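PDB 6LN0: Non-structural protein 3 from Porcine deltacoronavirus, which joins a macro domain, which probably binds ADP-ribose, to a papain-like protease domain that probably cleaves the viral polyprotein. Local coordinates for residues A[14-19]-A[160-165]; A[98-103]-A[131-136]; A[248-253]-A[268-273]; A[391-394]-A[399-402]. One frame throughout, in Å; residues are numbered along the deposited sequence.

Interaction 1: A[14-19]-A[160-165]; sequences VELVVG and QVWDAL
Apolar packing of V14 and L16 against W162 fixes a helix to the edge of a sheet in the macro domain, an alpha/beta fold whose central mixed sheet has strand 10-17 at one border. Facing it is helix 158-165, which follows strand 146-152, the inner neighbour of the edge strand. The contact lies near the surface, and one large side chain from the helix does nearly all the work there. Alternation along the strand explains the choice of residues: V14 and L16 send their side chains to the helix, while E15, between them, turns away and forms a salt bridge with R148. Backbone bonds of E15 and V17 to strand 146-152 and to T153 just beyond it hold the strand, so the spacing of the two aliphatic side chains is set by the sheet.

W162 suits its place because its flat, broad side chain can span both. Its CG stands anti to the backbone N (chi1 179°), which carries the indole out from the helix toward the strand, and the ring then serves the two partners at different ends. L16 lies near the root of the side chain: its CD1 comes within 3.6 Å of W162 CB and 3.7 Å of W162 CG, the two side chains running past one another in opposite directions. W162 CB also packs against L135 of helix 131-141. V14 instead reaches the six-membered ring. It approaches obliquely, with V14 CG1 3.4 Å from W162 CZ2.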
loop_
_atom_site.group_PDB
_atom_site.type_symbol
_atom_site.label_atom_id
_atom_site.label_comp_id
_atom_site.label_asym_id
_atom_site.label_seq_id
_atom_site.Cartn_x
_atom_site.Cartn_y
_atom_site.Cartn_z
ATOM N N VAL A 14 22.165 -16.214 -6.027
ATOM C CA VAL A 14 22.004 -17.649 -5.868
ATOM C C VAL A 14 21.298 -18.229 -7.085
ATOM O O VAL A 14 20.414 -17.592 -7.674
ATOM C CB VAL A 14 21.198 -17.906 -4.586
ATOM C CG1 VAL A 14 20.840 -19.354 -4.448
ATOM C CG2 VAL A 14 21.954 -17.403 -3.389
ATOM N N GLU A 15 21.682 -19.440 -7.474
ATOM C CA GLU A 15 20.965 -20.167 -8.509
ATOM C C GLU A 15 20.815 -21.622 -8.080
ATOM O O GLU A 15 21.748 -22.225 -7.538
ATOM C CB GLU A 15 21.671 -20.068 -9.872
ATOM C CG GLU A 15 22.914 -20.954 -10.037
ATOM C CD GLU A 15 23.932 -20.369 -11.016
ATOM O OE1 GLU A 15 23.968 -20.815 -12.188
ATOM O OE2 GLU A 15 24.698 -19.461 -10.611
ATOM N N LEU A 16 19.625 -22.176 -8.301
ATOM C CA LEU A 16 19.306 -23.539 -7.904
ATOM C C LEU A 16 19.195 -24.368 -9.171
ATOM O O LEU A 16 18.237 -24.214 -9.935
ATOM C CB LEU A 16 18.019 -23.590 -7.096
ATOM C CG LEU A 16 17.892 -24.821 -6.214
ATOM C CD1 LEU A 16 17.108 -24.471 -4.984
ATOM C CD2 LEU A 16 17.208 -25.928 -6.968
ATOM N N VAL A 17 20.167 -25.245 -9.388
ATOM C CA VAL A 17 20.278 -25.984 -10.636
ATOM C C VAL A 17 19.798 -27.418 -10.437
ATOM O O VAL A 17 19.890 -28.004 -9.345
ATOM C CB VAL A 17 21.724 -25.899 -11.163
ATOM C CG1 VAL A 17 21.965 -26.868 -12.308
ATOM C CG2 VAL A 17 22.000 -24.468 -11.614
ATOM N N VAL A 18 19.275 -27.982 -11.528
ATOM C CA VAL A 18 18.439 -29.178 -11.549
ATOM C C VAL A 18 19.233 -30.475 -11.371
ATOM O O VAL A 18 19.221 -31.068 -10.284
ATOM C CB VAL A 18 17.625 -29.185 -12.858
ATOM C CG1 VAL A 18 16.404 -28.298 -12.706
ATOM C CG2 VAL A 18 18.479 -28.678 -14.042
ATOM N N GLY A 19 19.932 -30.920 -12.434
ATOM C CA GLY A 19 20.496 -32.262 -12.520
ATOM C C GLY A 19 21.696 -32.541 -11.635
ATOM O O GLY A 19 21.890 -31.905 -10.596
ATOM N N GLN A 160 10.450 -25.028 -6.114
ATOM C CA GLN A 160 9.340 -24.334 -5.466
ATOM C C GLN A 160 9.656 -24.010 -4.010
ATOM O O GLN A 160 9.466 -22.868 -3.563
ATOM C CB GLN A 160 8.045 -25.155 -5.531
ATOM C CG GLN A 160 7.353 -25.097 -6.872
ATOM C CD GLN A 160 7.219 -26.468 -7.490
ATOM O OE1 GLN A 160 6.739 -27.408 -6.844
ATOM N NE2 GLN A 160 7.641 -26.599 -8.742
ATOM N N VAL A 161 10.106 -25.015 -3.247
ATOM C CA VAL A 161 10.481 -24.787 -1.853
ATOM C C VAL A 161 11.433 -23.603 -1.758
ATOM O O VAL A 161 11.365 -22.799 -0.818
ATOM C CB VAL A 161 11.090 -26.066 -1.249
ATOM C CG1 VAL A 161 11.554 -25.833 0.170
ATOM C CG2 VAL A 161 10.082 -27.195 -1.302
ATOM N N TRP A 162 12.300 -23.450 -2.763
ATOM C CA TRP A 162 13.204 -22.306 -2.797
ATOM C C TRP A 162 12.435 -21.022 -3.075
ATOM O O TRP A 162 12.572 -20.038 -2.347
ATOM C CB TRP A 162 14.296 -22.527 -3.853
ATOM C CG TRP A 162 15.286 -21.400 -3.997
ATOM C CD1 TRP A 162 15.570 -20.704 -5.137
ATOM C CD2 TRP A 162 16.129 -20.856 -2.973
ATOM N NE1 TRP A 162 16.528 -19.744 -4.882
ATOM C CE2 TRP A 162 16.888 -19.823 -3.561
ATOM C CE3 TRP A 162 16.304 -21.131 -1.614
ATOM C CZ2 TRP A 162 17.807 -19.064 -2.833
ATOM C CZ3 TRP A 162 17.223 -20.385 -0.893
ATOM C CH2 TRP A 162 17.961 -19.364 -1.502
ATOM N N ASP A 163 11.619 -21.025 -4.126
ATOM C CA ASP A 163 10.875 -19.831 -4.510
ATOM C C ASP A 163 9.971 -19.334 -3.380
ATOM O O ASP A 163 9.857 -18.124 -3.156
ATOM C CB ASP A 163 10.061 -20.129 -5.765
ATOM C CG ASP A 163 9.649 -18.877 -6.497
ATOM O OD1 ASP A 163 10.127 -17.783 -6.119
ATOM O OD2 ASP A 163 8.846 -18.984 -7.450
ATOM N N ALA A 164 9.333 -20.252 -2.645
ATOM C CA ALA A 164 8.461 -19.849 -1.543
ATOM C C ALA A 164 9.251 -19.193 -0.417
ATOM O O ALA A 164 8.841 -18.154 0.115
ATOM C CB ALA A 164 7.690 -21.059 -1.016
ATOM N N LEU A 165 10.392 -19.778 -0.048
ATOM C CA LEU A 165 11.206 -19.263 1.044
ATOM C C LEU A 165 11.753 -17.867 0.775
ATOM O O LEU A 165 12.201 -17.208 1.719
ATOM C CB LEU A 165 12.358 -20.227 1.327
ATOM C CG LEU A 165 12.010 -21.344 2.307
ATOM C CD1 LEU A 165 13.072 -22.432 2.268
ATOM C CD2 LEU A 165 11.861 -20.788 3.706
#

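Interaction 2: A[98-103]-A[131-136]; sequences NVQELL and PVHSLD
Q100 lays its side chain across H133, its extended chain and the imidazole meeting obliquely. Q100 CG is 3.5 Å from H133 ND1, and the amide nitrogen NE2 stands over one face of the ring, displaced toward the rim. The amide and ring planes are turned 48° apart. Although Q100 OE1 is 3.3 Å from H133 ND1, the angle is too poor for a hydrogen bond, so the pair meets by van der Waals packing of flat polar groups, which suits polar residues near the surface.

One turn further along helix 99-110 the partners change. L103 forks over S134: its CD1 and CD2 each lie 3.3 Å from S134 OG, and CD1 also comes 4.0 Å from H133 CB. These are two of the helices that flank the sheet of the macro domain; their segment axes approach to 9.4 Å and run at 38° to each other. A small serine permits a buried leucine to come this close. Its hydroxyl is not left to the methyl groups, because S134 OG hydrogen-bonds to L122 O. Behind helix 131-141, V132 rests on V161 and L165 of helix 158-165, and L135 on L165.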
loop_
_atom_site.group_PDB
_atom_site.type_symbol
_atom_site.label_atom_id
_atom_site.label_comp_id
_atom_site.label_asym_id
_atom_site.label_seq_id
_atom_site.Cartn_x
_atom_site.Cartn_y
_atom_site.Cartn_z
ATOM N N ASN A 98 19.779 -29.725 18.043
ATOM C CA ASN A 98 18.752 -29.169 17.169
ATOM C C ASN A 98 19.268 -29.213 15.743
ATOM O O ASN A 98 20.291 -28.605 15.430
ATOM C CB ASN A 98 18.385 -27.738 17.567
ATOM C CG ASN A 98 17.250 -27.176 16.731
ATOM O OD1 ASN A 98 17.156 -25.963 16.534
ATOM N ND2 ASN A 98 16.377 -28.056 16.237
ATOM N N VAL A 99 18.552 -29.926 14.874
ATOM C CA VAL A 99 19.094 -30.184 13.549
ATOM C C VAL A 99 19.189 -28.912 12.716
ATOM O O VAL A 99 20.104 -28.777 11.894
ATOM C CB VAL A 99 18.272 -31.262 12.828
ATOM C CG1 VAL A 99 16.859 -30.775 12.562
ATOM C CG2 VAL A 99 18.957 -31.600 11.538
ATOM N N GLN A 100 18.272 -27.961 12.895
ATOM C CA GLN A 100 18.307 -26.776 12.043
ATOM C C GLN A 100 19.353 -25.762 12.484
ATOM O O GLN A 100 19.775 -24.933 11.670
ATOM C CB GLN A 100 16.932 -26.119 11.980
ATOM C CG GLN A 100 15.832 -27.108 11.682
ATOM C CD GLN A 100 14.496 -26.632 12.181
ATOM O OE1 GLN A 100 13.650 -27.433 12.575
ATOM N NE2 GLN A 100 14.289 -25.318 12.161
ATOM N N GLU A 101 19.782 -25.812 13.744
ATOM C CA GLU A 101 20.970 -25.069 14.145
ATOM C C GLU A 101 22.219 -25.668 13.500
ATOM O O GLU A 101 22.995 -24.961 12.845
ATOM C CB GLU A 101 21.078 -25.052 15.676
ATOM C CG GLU A 101 22.451 -24.692 16.246
ATOM C CD GLU A 101 22.748 -23.196 16.212
ATOM O OE1 GLU A 101 21.904 -22.421 15.696
ATOM O OE2 GLU A 101 23.829 -22.796 16.709
ATOM N N LEU A 102 22.410 -26.985 13.655
ATOM C CA LEU A 102 23.548 -27.656 13.033
ATOM C C LEU A 102 23.522 -27.519 11.515
ATOM O O LEU A 102 24.582 -27.449 10.877
ATOM C CB LEU A 102 23.568 -29.135 13.431
ATOM C CG LEU A 102 23.198 -29.549 14.862
ATOM C CD1 LEU A 102 23.566 -30.998 15.126
ATOM C CD2 LEU A 102 23.837 -28.650 15.908
ATOM N N LEU A 103 22.330 -27.492 10.917
ATOM C CA LEU A 103 22.225 -27.168 9.500
ATOM C C LEU A 103 22.769 -25.772 9.229
ATOM O O LEU A 103 23.529 -25.559 8.274
ATOM C CB LEU A 103 20.769 -27.268 9.043
ATOM C CG LEU A 103 20.285 -28.549 8.358
ATOM C CD1 LEU A 103 18.899 -28.337 7.778
ATOM C CD2 LEU A 103 21.265 -29.011 7.273
ATOM N N PRO A 131 14.085 -30.629 3.532
ATOM C CA PRO A 131 14.785 -29.721 2.608
ATOM C C PRO A 131 14.369 -28.275 2.748
ATOM O O PRO A 131 15.121 -27.384 2.323
ATOM C CB PRO A 131 14.405 -30.266 1.227
ATOM C CG PRO A 131 13.064 -30.845 1.439
ATOM C CD PRO A 131 13.103 -31.465 2.826
ATOM N N VAL A 132 13.194 -27.997 3.315
ATOM C CA VAL A 132 12.836 -26.601 3.518
ATOM C C VAL A 132 13.677 -25.995 4.638
ATOM O O VAL A 132 14.012 -24.808 4.597
ATOM C CB VAL A 132 11.321 -26.455 3.767
ATOM C CG1 VAL A 132 10.932 -26.921 5.152
ATOM C CG2 VAL A 132 10.885 -25.006 3.546
ATOM N N HIS A 133 14.072 -26.794 5.625
ATOM C CA HIS A 133 14.993 -26.298 6.647
ATOM C C HIS A 133 16.382 -26.071 6.079
ATOM O O HIS A 133 17.028 -25.053 6.383
ATOM C CB HIS A 133 15.049 -27.268 7.838
ATOM C CG HIS A 133 13.704 -27.609 8.398
ATOM N ND1 HIS A 133 13.540 -28.465 9.467
ATOM C CD2 HIS A 133 12.461 -27.204 8.038
ATOM C CE1 HIS A 133 12.253 -28.583 9.734
ATOM N NE2 HIS A 133 11.577 -27.834 8.879
ATOM N N SER A 134 16.863 -27.020 5.263
ATOM C CA SER A 134 18.159 -26.846 4.619
ATOM C C SER A 134 18.188 -25.603 3.746
ATOM O O SER A 134 19.115 -24.787 3.843
ATOM C CB SER A 134 18.536 -28.076 3.796
ATOM O OG SER A 134 19.322 -28.962 4.577
ATOM N N LEU A 135 17.204 -25.454 2.857
ATOM C CA LEU A 135 17.183 -24.255 2.033
ATOM C C LEU A 135 17.036 -23.002 2.888
ATOM O O LEU A 135 17.531 -21.930 2.512
ATOM C CB LEU A 135 16.069 -24.345 0.997
ATOM C CG LEU A 135 16.445 -25.138 -0.258
ATOM C CD1 LEU A 135 15.512 -24.811 -1.384
ATOM C CD2 LEU A 135 17.878 -24.883 -0.705
ATOM N N ASP A 136 16.397 -23.127 4.055
ATOM C CA ASP A 136 16.217 -21.982 4.940
ATOM C C ASP A 136 17.481 -21.702 5.745
ATOM O O ASP A 136 17.893 -20.540 5.886
ATOM C CB ASP A 136 15.016 -22.209 5.870
ATOM C CG ASP A 136 14.736 -21.012 6.779
ATOM O OD1 ASP A 136 14.571 -19.875 6.257
ATOM O OD2 ASP A 136 14.690 -21.224 8.020
#

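Interaction 3: A[248-253]-A[268-273]; sequences NGLMHL and LFQNTA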
loop_
_atom_site.group_PDB
_atom_site.type_symbol
_atom_site.label_atom_id
_atom_site.label_comp_id
_atom_site.label_asym_id
_atom_site.label_seq_id
_atom_site.Cartn_x
_atom_site.Cartn_y
_atom_site.Cartn_z
ATOM N N ASN A 248 -39.524 17.038 2.878
ATOM C CA ASN A 248 -39.517 18.463 2.529
ATOM C C ASN A 248 -38.985 18.705 1.119
ATOM O O ASN A 248 -38.223 19.643 0.873
ATOM C CB ASN A 248 -38.705 19.284 3.530
ATOM C CG ASN A 248 -39.053 18.968 4.957
ATOM O OD1 ASN A 248 -39.152 17.807 5.329
ATOM N ND2 ASN A 248 -39.235 20.006 5.775
ATOM N N GLY A 249 -39.365 17.842 0.182
ATOM C CA GLY A 249 -38.938 18.000 -1.195
ATOM C C GLY A 249 -37.512 17.591 -1.507
ATOM O O GLY A 249 -37.149 17.572 -2.688
ATOM N N LEU A 250 -36.689 17.259 -0.507
ATOM C CA LEU A 250 -35.303 16.868 -0.731
ATOM C C LEU A 250 -35.019 15.490 -0.134
ATOM O O LEU A 250 -35.660 15.069 0.835
ATOM C CB LEU A 250 -34.343 17.901 -0.130
ATOM C CG LEU A 250 -34.520 18.305 1.328
ATOM C CD1 LEU A 250 -33.853 17.294 2.240
ATOM C CD2 LEU A 250 -33.919 19.677 1.553
ATOM N N MET A 251 -34.029 14.799 -0.698
ATOM C CA MET A 251 -33.564 13.529 -0.130
ATOM C C MET A 251 -32.633 13.830 1.046
ATOM O O MET A 251 -31.566 14.421 0.867
ATOM C CB MET A 251 -32.881 12.686 -1.204
ATOM C CG MET A 251 -32.506 11.277 -0.743
ATOM S SD MET A 251 -33.899 10.123 -0.598
ATOM C CE MET A 251 -34.132 9.635 -2.298
ATOM N N HIS A 252 -33.052 13.461 2.251
ATOM C CA HIS A 252 -32.375 13.821 3.488
ATOM C C HIS A 252 -31.551 12.654 4.009
ATOM O O HIS A 252 -31.924 11.488 3.860
ATOM C CB HIS A 252 -33.385 14.230 4.567
ATOM C CG HIS A 252 -32.778 14.453 5.920
ATOM N ND1 HIS A 252 -31.992 15.547 6.214
ATOM C CD2 HIS A 252 -32.848 13.730 7.064
ATOM C CE1 HIS A 252 -31.596 15.487 7.473
ATOM N NE2 HIS A 252 -32.097 14.390 8.012
ATOM N N LEU A 253 -30.451 12.976 4.669
ATOM C CA LEU A 253 -29.569 11.960 5.217
ATOM C C LEU A 253 -29.876 11.850 6.701
ATOM O O LEU A 253 -29.493 12.729 7.478
ATOM C CB LEU A 253 -28.102 12.302 4.968
ATOM C CG LEU A 253 -27.067 11.313 5.507
ATOM C CD1 LEU A 253 -26.958 10.084 4.621
ATOM C CD2 LEU A 253 -25.720 11.972 5.643
ATOM N N LEU A 268 -28.669 22.176 1.921
ATOM C CA LEU A 268 -28.463 23.471 1.274
ATOM C C LEU A 268 -28.189 23.296 -0.215
ATOM O O LEU A 268 -28.804 23.960 -1.057
ATOM C CB LEU A 268 -27.307 24.213 1.940
ATOM C CG LEU A 268 -26.991 25.604 1.422
ATOM C CD1 LEU A 268 -28.170 26.541 1.624
ATOM C CD2 LEU A 268 -25.764 26.130 2.151
ATOM N N PHE A 269 -27.272 22.384 -0.559
ATOM C CA PHE A 269 -26.888 22.232 -1.957
ATOM C C PHE A 269 -28.094 21.859 -2.807
ATOM O O PHE A 269 -28.284 22.401 -3.901
ATOM C CB PHE A 269 -25.769 21.185 -2.124
ATOM C CG PHE A 269 -25.334 21.026 -3.548
ATOM C CD1 PHE A 269 -25.970 20.127 -4.388
ATOM C CD2 PHE A 269 -24.358 21.848 -4.076
ATOM C CE1 PHE A 269 -25.617 20.033 -5.716
ATOM C CE2 PHE A 269 -24.000 21.760 -5.410
ATOM C CZ PHE A 269 -24.616 20.840 -6.223
ATOM N N GLN A 270 -28.926 20.946 -2.310
ATOM C CA GLN A 270 -30.117 20.546 -3.045
ATOM C C GLN A 270 -31.046 21.722 -3.331
ATOM O O GLN A 270 -31.807 21.663 -4.303
ATOM C CB GLN A 270 -30.861 19.452 -2.273
ATOM C CG GLN A 270 -30.154 18.095 -2.301
ATOM C CD GLN A 270 -30.946 17.005 -1.613
ATOM O OE1 GLN A 270 -31.781 16.345 -2.235
ATOM N NE2 GLN A 270 -30.701 16.816 -0.313
ATOM N N ASN A 271 -30.993 22.789 -2.527
ATOM C CA ASN A 271 -31.816 23.966 -2.766
ATOM C C ASN A 271 -31.101 25.043 -3.561
ATOM O O ASN A 271 -31.537 26.198 -3.539
ATOM C CB ASN A 271 -32.329 24.547 -1.444
ATOM C CG ASN A 271 -33.547 23.799 -0.931
ATOM O OD1 ASN A 271 -33.462 23.058 0.053
ATOM N ND2 ASN A 271 -34.671 23.944 -1.626
ATOM N N THR A 272 -30.012 24.706 -4.239
ATOM C CA THR A 272 -29.426 25.596 -5.228
ATOM C C THR A 272 -29.671 25.028 -6.621
ATOM O O THR A 272 -30.321 23.999 -6.801
ATOM C CB THR A 272 -27.930 25.784 -5.010
ATOM O OG1 THR A 272 -27.261 24.671 -5.596
ATOM C CG2 THR A 272 -27.608 25.847 -3.545
ATOM N N ALA A 273 -29.132 25.712 -7.621
ATOM C CA ALA A 273 -29.364 25.335 -9.003
ATOM C C ALA A 273 -28.119 24.760 -9.654
ATOM O O ALA A 273 -28.088 24.609 -10.878
ATOM C CB ALA A 273 -29.870 26.540 -9.793
#
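Q270 closes its side-chain amide around the backbone of M251, a two-bond clasp that ties the hairpin strand 250-253 to helix 260-270 in the papain-like protease domain. A strand residue presents its own N-H and C=O on the same side, and a primary amide offers an acceptor and a donor in matching positions, so glutamine is apt here. M251 N donates to Q270 OE1 at 3.1 Å, somewhat bent, with an N-H...O angle of 142°. The return bond, from Q270 NE2 to M251 O, is shorter at 2.8 Å and straighter at 157°, and M251 O lies close to the plane of the amide. Since both atoms of the amide are engaged, its rotation is fixed. The same carbonyl also accepts from Y287 OH, and Q270 NE2 makes a further weak bond to V266 O one turn back in its own helix.

The Q270 chain is extended beyond CG, which carries the amide out to the strand. It passes L250 at about a right angle, with L250 CB 3.7 Å from Q270 OE1; L250 CB packs beside the amide and probably shields it on that side. N271 OD1 also comes within 3.7 Å of L250 CD2, a van der Waals contact of a polar atom with a methyl group, while that oxygen has a weak hydrogen bond from outside, with Y401 OH. F269 O accepts twice, from T272 N and, at 3.0 Å, from T272 OG1, the hydroxyl lying in the carbonyl plane and on a lone pair.

Interaction 4: A[391-394]-A[399-402]; sequences AIKF and CWYT
A beta hairpin joins strands 391-395 and 398-402, the second of them at the edge of the large mixed sheet in the protease part of the chain. Two hydrogen-bonded pairs hold it. A391 and T402 exchange bonds, with A391 N to T402 O at 2.8 Å and T402 N to A391 O at 3.1 Å; K393 and W400 do the same, K393 N to W400 O at 3.1 Å and W400 N to K393 O at 2.9 Å, both lying nearly along the C=O axis. Between and beyond them, I392 with Y401 and F394 with C399 form non-hydrogen-bonded pairs.

On the K393 side, K393 CB lies over one face of the W400 indole, offset toward the rim and 3.8 Å from the centroid of the six-membered ring, a CH-pi contact, while CG runs on to T402 CG2. W400 CG takes the position between backbone N and carbonyl carbon (chi1 68°), which turns the ring back under the neighbouring strand. K393 NZ then reaches E386 in a salt bridge. The I392 side instead faces helices 260-270 and 313-322, where F394 CD2 meets C399 CB at 3.6 Å. At the Y401 ring edge, near its plane, A391 O lies 2.9 Å from CD1.

Lysine thus works twice here, its CB packing on the indole and its CG on a threonine methyl, and its ammonium tied off by a carboxylate, which probably makes the charge tolerable at a buried position.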
loop_
_atom_site.group_PDB
_atom_site.type_symbol
_atom_site.label_atom_id
_atom_site.label_comp_id
_atom_site.label_asym_id
_atom_site.label_seq_id
_atom_site.Cartn_x
_atom_site.Cartn_y
_atom_site.Cartn_z
ATOM N N ALA A 391 -30.708 28.225 4.194
ATOM C CA ALA A 391 -29.564 28.559 5.029
ATOM C C ALA A 391 -29.135 27.336 5.831
ATOM O O ALA A 391 -29.749 26.264 5.767
ATOM C CB ALA A 391 -29.880 29.728 5.965
ATOM N N ILE A 392 -28.055 27.507 6.584
ATOM C CA ILE A 392 -27.592 26.504 7.528
ATOM C C ILE A 392 -27.386 27.196 8.865
ATOM O O ILE A 392 -26.784 28.272 8.932
ATOM C CB ILE A 392 -26.296 25.811 7.051
ATOM C CG1 ILE A 392 -26.576 24.968 5.791
ATOM C CG2 ILE A 392 -25.756 24.948 8.142
ATOM C CD1 ILE A 392 -25.361 24.188 5.234
ATOM N N LYS A 393 -27.918 26.604 9.919
ATOM C CA LYS A 393 -27.719 27.117 11.262
ATOM C C LYS A 393 -26.905 26.114 12.072
ATOM O O LYS A 393 -27.000 24.893 11.876
ATOM C CB LYS A 393 -29.057 27.422 11.960
ATOM C CG LYS A 393 -29.872 28.571 11.346
ATOM C CD LYS A 393 -30.649 29.333 12.405
ATOM C CE LYS A 393 -32.114 29.544 12.006
ATOM N NZ LYS A 393 -33.009 29.769 13.203
ATOM N N PHE A 394 -26.100 26.661 12.982
ATOM C CA PHE A 394 -25.165 25.901 13.799
ATOM C C PHE A 394 -25.290 26.406 15.229
ATOM O O PHE A 394 -25.176 27.613 15.471
ATOM C CB PHE A 394 -23.741 26.094 13.275
ATOM C CG PHE A 394 -22.722 25.125 13.830
ATOM C CD1 PHE A 394 -22.256 25.244 15.130
ATOM C CD2 PHE A 394 -22.183 24.132 13.021
ATOM C CE1 PHE A 394 -21.298 24.376 15.620
ATOM C CE2 PHE A 394 -21.225 23.248 13.513
ATOM C CZ PHE A 394 -20.786 23.374 14.811
ATOM N N CYS A 399 -26.056 21.139 13.644
ATOM C CA CYS A 399 -26.249 22.036 12.515
ATOM C C CYS A 399 -27.312 21.442 11.617
ATOM O O CYS A 399 -27.478 20.217 11.565
ATOM C CB CYS A 399 -24.937 22.276 11.740
ATOM S SG CYS A 399 -24.256 20.870 10.918
ATOM N N TRP A 400 -28.038 22.308 10.915
ATOM C CA TRP A 400 -29.221 21.804 10.242
ATOM C C TRP A 400 -29.594 22.768 9.139
ATOM O O TRP A 400 -29.327 23.972 9.232
ATOM C CB TRP A 400 -30.396 21.632 11.220
ATOM C CG TRP A 400 -30.927 22.935 11.755
ATOM C CD1 TRP A 400 -31.877 23.717 11.178
ATOM C CD2 TRP A 400 -30.532 23.610 12.965
ATOM N NE1 TRP A 400 -32.107 24.838 11.947
ATOM C CE2 TRP A 400 -31.298 24.794 13.050
ATOM C CE3 TRP A 400 -29.621 23.325 13.988
ATOM C CZ2 TRP A 400 -31.179 25.691 14.110
ATOM C CZ3 TRP A 400 -29.497 24.225 15.040
ATOM C CH2 TRP A 400 -30.277 25.389 15.095
ATOM N N TYR A 401 -30.224 22.229 8.103
ATOM C CA TYR A 401 -30.726 23.061 7.025
ATOM C C TYR A 401 -32.067 23.671 7.415
ATOM O O TYR A 401 -32.902 23.028 8.057
ATOM C CB TYR A 401 -30.884 22.242 5.751
ATOM C CG TYR A 401 -31.635 22.976 4.674
ATOM C CD1 TYR A 401 -31.200 24.219 4.224
ATOM C CD2 TYR A 401 -32.777 22.436 4.104
ATOM C CE1 TYR A 401 -31.887 24.900 3.238
ATOM C CE2 TYR A 401 -33.468 23.108 3.115
ATOM C CZ TYR A 401 -33.020 24.342 2.685
ATOM O OH TYR A 401 -33.708 25.018 1.701
ATOM N N THR A 402 -32.267 24.919 7.029
ATOM C CA THR A 402 -33.554 25.568 7.184
ATOM C C THR A 402 -33.808 26.404 5.943
ATOM O O THR A 402 -32.968 27.220 5.561
ATOM C CB THR A 402 -33.598 26.437 8.451
ATOM O OG1 THR A 402 -34.752 27.280 8.414
ATOM C CG2 THR A 402 -32.351 27.302 8.576
#

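In the fold
The four contacts fall into two distant pairs. Interactions 1 and 2 belong to the macro domain, interactions 3 and 4 to the protease part, and centres across that divide lie 64 to 70 Å apart. Within the first pair helices 158-165 and 131-141 touch directly, so 14-19, 160-165, 131-136 and 98-103 form a continuous layering; within the second, the hairpin meets segment 268-273 through Y401 with N271, a weak bond, and I392 with L268. Interaction 4 is buried and backbone-bonded, interaction 1 lies at the surface and is purely apolar, and interactions 2 and 3 are partly buried: one depends on shape, the other on hydrogen bonds between a side-chain amide and the backbone.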